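Local atomic coordinates of erythrocyte membrane protein 1 (Plasmodium falciparum, PDB entry 2XU0), a protein that probably binds host cell-surface receptors in red-cell rosetting, this chain being its N-terminal segment and first Duffy-binding-like domain. Residues Lys41-Lys49 with Leu232-Tyr240. The protein carries 10 engineered substitutions. Numbering follows the deposited sequence.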
loop_
_atom_site.group_PDB
_atom_site.type_symbol
_atom_site.label_atom_id
_atom_site.label_comp_id
_atom_site.label_asym_id
_atom_site.label_seq_id
_atom_site.Cartn_x
_atom_site.Cartn_y
_atom_site.Cartn_z
ATOM N N LYS A 41 -21.691 -2.586 -23.404
ATOM C CA LYS A 41 -20.847 -2.630 -24.590
ATOM C C LYS A 41 -20.473 -1.222 -25.034
ATOM O O LYS A 41 -21.301 -0.300 -25.035
ATOM C CB LYS A 41 -21.509 -3.433 -25.722
ATOM C CG LYS A 41 -20.565 -3.763 -26.875
ATOM C CD LYS A 41 -20.555 -5.248 -27.214
ATOM C CE LYS A 41 -19.547 -5.595 -28.291
ATOM N NZ LYS A 41 -19.869 -4.973 -29.606
ATOM N N ASN A 42 -19.189 -1.057 -25.332
ATOM C CA ASN A 42 -18.647 0.186 -25.831
ATOM C C ASN A 42 -18.299 -0.086 -27.303
ATOM O O ASN A 42 -17.379 -0.862 -27.593
ATOM C CB ASN A 42 -17.434 0.653 -25.006
ATOM C CG ASN A 42 -16.732 1.863 -25.582
ATOM O OD1 ASN A 42 -17.255 2.573 -26.453
ATOM N ND2 ASN A 42 -15.520 2.115 -25.129
ATOM N N PRO A 43 -19.062 0.513 -28.244
ATOM C CA PRO A 43 -18.794 0.261 -29.674
ATOM C C PRO A 43 -17.482 0.852 -30.164
ATOM O O PRO A 43 -16.986 0.445 -31.208
ATOM C CB PRO A 43 -19.976 0.940 -30.381
ATOM C CG PRO A 43 -20.983 1.236 -29.316
ATOM C CD PRO A 43 -20.201 1.437 -28.070
ATOM N N TYR A 44 -16.908 1.778 -29.394
ATOM C CA TYR A 44 -15.717 2.544 -29.763
ATOM C C TYR A 44 -14.392 2.107 -29.144
ATOM O O TYR A 44 -13.374 2.754 -29.379
ATOM C CB TYR A 44 -16.014 4.043 -29.562
ATOM C CG TYR A 44 -17.405 4.405 -30.047
ATOM C CD1 TYR A 44 -17.683 4.520 -31.409
ATOM C CD2 TYR A 44 -18.470 4.515 -29.155
ATOM C CE1 TYR A 44 -18.971 4.802 -31.865
ATOM C CE2 TYR A 44 -19.763 4.790 -29.600
ATOM C CZ TYR A 44 -20.006 4.942 -30.957
ATOM O OH TYR A 44 -21.271 5.225 -31.403
ATOM N N GLU A 45 -14.401 0.965 -28.419
ATOM C CA GLU A 45 -13.277 0.342 -27.711
ATOM C C GLU A 45 -11.960 0.311 -28.467
ATOM O O GLU A 45 -10.930 0.720 -27.937
ATOM C CB GLU A 45 -13.654 -1.079 -27.273
ATOM C CG GLU A 45 -14.423 -1.110 -25.968
ATOM C CD GLU A 45 -14.438 -2.426 -25.213
ATOM O OE1 GLU A 45 -13.624 -3.322 -25.542
ATOM O OE2 GLU A 45 -15.248 -2.548 -24.265
ATOM N N GLN A 46 -12.006 -0.134 -29.721
ATOM C CA GLN A 46 -10.842 -0.292 -30.597
ATOM C C GLN A 46 -10.094 0.999 -30.907
ATOM O O GLN A 46 -8.902 0.937 -31.214
ATOM C CB GLN A 46 -11.183 -1.096 -31.880
ATOM C CG GLN A 46 -12.262 -2.192 -31.726
ATOM C CD GLN A 46 -13.693 -1.691 -31.533
ATOM O OE1 GLN A 46 -14.031 -0.524 -31.783
ATOM N NE2 GLN A 46 -14.556 -2.563 -31.030
ATOM N N GLN A 47 -10.764 2.164 -30.781
ATOM C CA GLN A 47 -10.153 3.486 -31.022
ATOM C C GLN A 47 -9.264 3.912 -29.839
ATOM O O GLN A 47 -8.429 4.812 -29.982
ATOM C CB GLN A 47 -11.236 4.564 -31.270
ATOM C CG GLN A 47 -11.677 4.691 -32.719
ATOM C CD GLN A 47 -12.718 3.668 -33.076
ATOM O OE1 GLN A 47 -12.407 2.542 -33.478
ATOM N NE2 GLN A 47 -13.980 4.034 -32.936
ATOM N N LEU A 48 -9.479 3.281 -28.667
ATOM C CA LEU A 48 -8.753 3.533 -27.420
ATOM C C LEU A 48 -7.763 2.412 -27.158
ATOM O O LEU A 48 -6.861 2.567 -26.335
ATOM C CB LEU A 48 -9.734 3.653 -26.243
ATOM C CG LEU A 48 -10.711 4.838 -26.223
ATOM C CD1 LEU A 48 -11.444 4.872 -24.927
ATOM C CD2 LEU A 48 -9.994 6.170 -26.430
ATOM N N LYS A 49 -7.923 1.286 -27.875
ATOM C CA LYS A 49 -7.041 0.135 -27.769
ATOM C C LYS A 49 -5.661 0.480 -28.309
ATOM O O LYS A 49 -5.533 0.992 -29.422
ATOM C CB LYS A 49 -7.646 -1.080 -28.489
ATOM C CG LYS A 49 -6.864 -2.378 -28.294
ATOM C CD LYS A 49 -7.457 -3.269 -27.202
ATOM C CE LYS A 49 -6.863 -4.656 -27.215
ATOM N NZ LYS A 49 -5.422 -4.658 -26.857
ATOM N N LEU A 232 -10.566 10.855 -32.435
ATOM C CA LEU A 232 -11.659 9.876 -32.482
ATOM C C LEU A 232 -12.629 10.202 -33.612
ATOM O O LEU A 232 -12.667 11.349 -34.057
ATOM C CB LEU A 232 -12.437 9.825 -31.146
ATOM C CG LEU A 232 -11.699 9.442 -29.849
ATOM C CD1 LEU A 232 -12.559 9.752 -28.644
ATOM C CD2 LEU A 232 -11.314 7.977 -29.825
ATOM N N THR A 233 -13.431 9.201 -34.056
ATOM C CA THR A 233 -14.461 9.379 -35.088
ATOM C C THR A 233 -15.588 10.221 -34.459
ATOM O O THR A 233 -15.801 10.087 -33.253
ATOM C CB THR A 233 -14.988 8.023 -35.609
ATOM O OG1 THR A 233 -15.797 7.391 -34.617
ATOM C CG2 THR A 233 -13.880 7.086 -36.069
ATOM N N PRO A 234 -16.320 11.084 -35.209
ATOM C CA PRO A 234 -17.367 11.912 -34.564
ATOM C C PRO A 234 -18.366 11.178 -33.663
ATOM O O PRO A 234 -18.793 11.742 -32.656
ATOM C CB PRO A 234 -18.060 12.619 -35.742
ATOM C CG PRO A 234 -17.534 11.967 -36.986
ATOM C CD PRO A 234 -16.193 11.408 -36.646
ATOM N N GLU A 235 -18.726 9.931 -34.019
ATOM C CA GLU A 235 -19.667 9.089 -33.268
ATOM C C GLU A 235 -19.074 8.640 -31.921
ATOM O O GLU A 235 -19.817 8.502 -30.947
ATOM C CB GLU A 235 -20.151 7.875 -34.085
ATOM C CG GLU A 235 -20.316 8.121 -35.577
ATOM C CD GLU A 235 -19.055 7.845 -36.372
ATOM O OE1 GLU A 235 -18.739 6.654 -36.603
ATOM O OE2 GLU A 235 -18.359 8.822 -36.730
ATOM N N ALA A 236 -17.748 8.413 -31.871
ATOM C CA ALA A 236 -17.026 8.058 -30.645
ATOM C C ALA A 236 -16.905 9.325 -29.785
ATOM O O ALA A 236 -17.125 9.272 -28.570
ATOM C CB ALA A 236 -15.642 7.526 -30.983
ATOM N N ARG A 237 -16.607 10.476 -30.440
ATOM C CA ARG A 237 -16.492 11.790 -29.804
ATOM C C ARG A 237 -17.773 12.168 -29.075
ATOM O O ARG A 237 -17.684 12.816 -28.039
ATOM C CB ARG A 237 -16.126 12.883 -30.821
ATOM C CG ARG A 237 -14.677 12.851 -31.296
ATOM C CD ARG A 237 -14.365 13.933 -32.329
ATOM N NE ARG A 237 -14.040 15.224 -31.715
ATOM C CZ ARG A 237 -14.898 16.232 -31.574
ATOM N NH1 ARG A 237 -16.151 16.117 -32.003
ATOM N NH2 ARG A 237 -14.511 17.365 -31.001
ATOM N N LYS A 238 -18.952 11.759 -29.590
ATOM C CA LYS A 238 -20.226 12.071 -28.935
ATOM C C LYS A 238 -20.517 11.133 -27.775
ATOM O O LYS A 238 -21.140 11.548 -26.799
ATOM C CB LYS A 238 -21.410 12.223 -29.921
ATOM C CG LYS A 238 -21.798 10.980 -30.702
ATOM C CD LYS A 238 -23.102 10.368 -30.194
ATOM C CE LYS A 238 -23.363 8.988 -30.756
ATOM N NZ LYS A 238 -22.485 7.954 -30.145
ATOM N N HIS A 239 -20.032 9.874 -27.865
ATOM C CA HIS A 239 -20.149 8.881 -26.796
ATOM C C HIS A 239 -19.358 9.395 -25.576
ATOM O O HIS A 239 -19.824 9.267 -24.445
ATOM C CB HIS A 239 -19.601 7.528 -27.270
ATOM C CG HIS A 239 -19.704 6.434 -26.252
ATOM N ND1 HIS A 239 -20.872 5.721 -26.079
ATOM C CD2 HIS A 239 -18.771 5.965 -25.391
ATOM C CE1 HIS A 239 -20.618 4.844 -25.121
ATOM N NE2 HIS A 239 -19.363 4.950 -24.681
ATOM N N TYR A 240 -18.188 10.022 -25.829
ATOM C CA TYR A 240 -17.328 10.607 -24.806
ATOM C C TYR A 240 -17.564 12.109 -24.641
ATOM O O TYR A 240 -16.640 12.868 -24.368
ATOM C CB TYR A 240 -15.859 10.289 -25.114
ATOM C CG TYR A 240 -15.557 8.825 -24.934
ATOM C CD1 TYR A 240 -15.380 7.991 -26.032
ATOM C CD2 TYR A 240 -15.501 8.254 -23.662
ATOM C CE1 TYR A 240 -15.115 6.631 -25.872
ATOM C CE2 TYR A 240 -15.253 6.893 -23.490
ATOM C CZ TYR A 240 -15.058 6.083 -24.599
ATOM O OH TYR A 240 -14.808 4.738 -24.456
#
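Asn42 ND2 reaches the hydroxyl of Tyr240 at the edge of that ring, ND2 to OH 2.8 Å, but the bond is bent and weak. The stronger partner of this phenol is Asp255 OD2; a glycerol, probably from the crystallisation liquor, also hydrogen-bonds to ND2. The other end of the amide faces its own chain: Asn42 OD1 takes the backbone N of Tyr44 at 3.1 Å, from above the carbonyl plane, closing an Asx turn within the type I beta turn Asn42-Glu45. The amide lies nearly parallel to the His239 ring, planes 7° apart, with OD1 3.6 Å from His239 NE2. Lys238, its chain turned back on itself (chi4 74°), sets NZ on an in-plane lone pair of Glu235 O (2.8 Å) and offers a longer, weak bond to Tyr44 OH.

Tyr44 makes the largest single share of the packing. Ala236 CA lies over one face of its ring, 3.8 Å from the centroid, a CH-pi contact; Pro43 CB covers the opposite face. The His239 ring meets it obliquely, planes at 50°. Farther along, Gln47 CB and Leu48 CD2 converge on Leu232 CD2, while Leu48 CD1 touches Tyr240 OH at 3.4 Å.

The turn after helix 22-39, part of the N-terminal segment, thus packs on short helix 234-239 of the Duffy-binding-like domain, with Leu48 reaching Ile228 of helix 216-231 and Leu252 of helix 249-268.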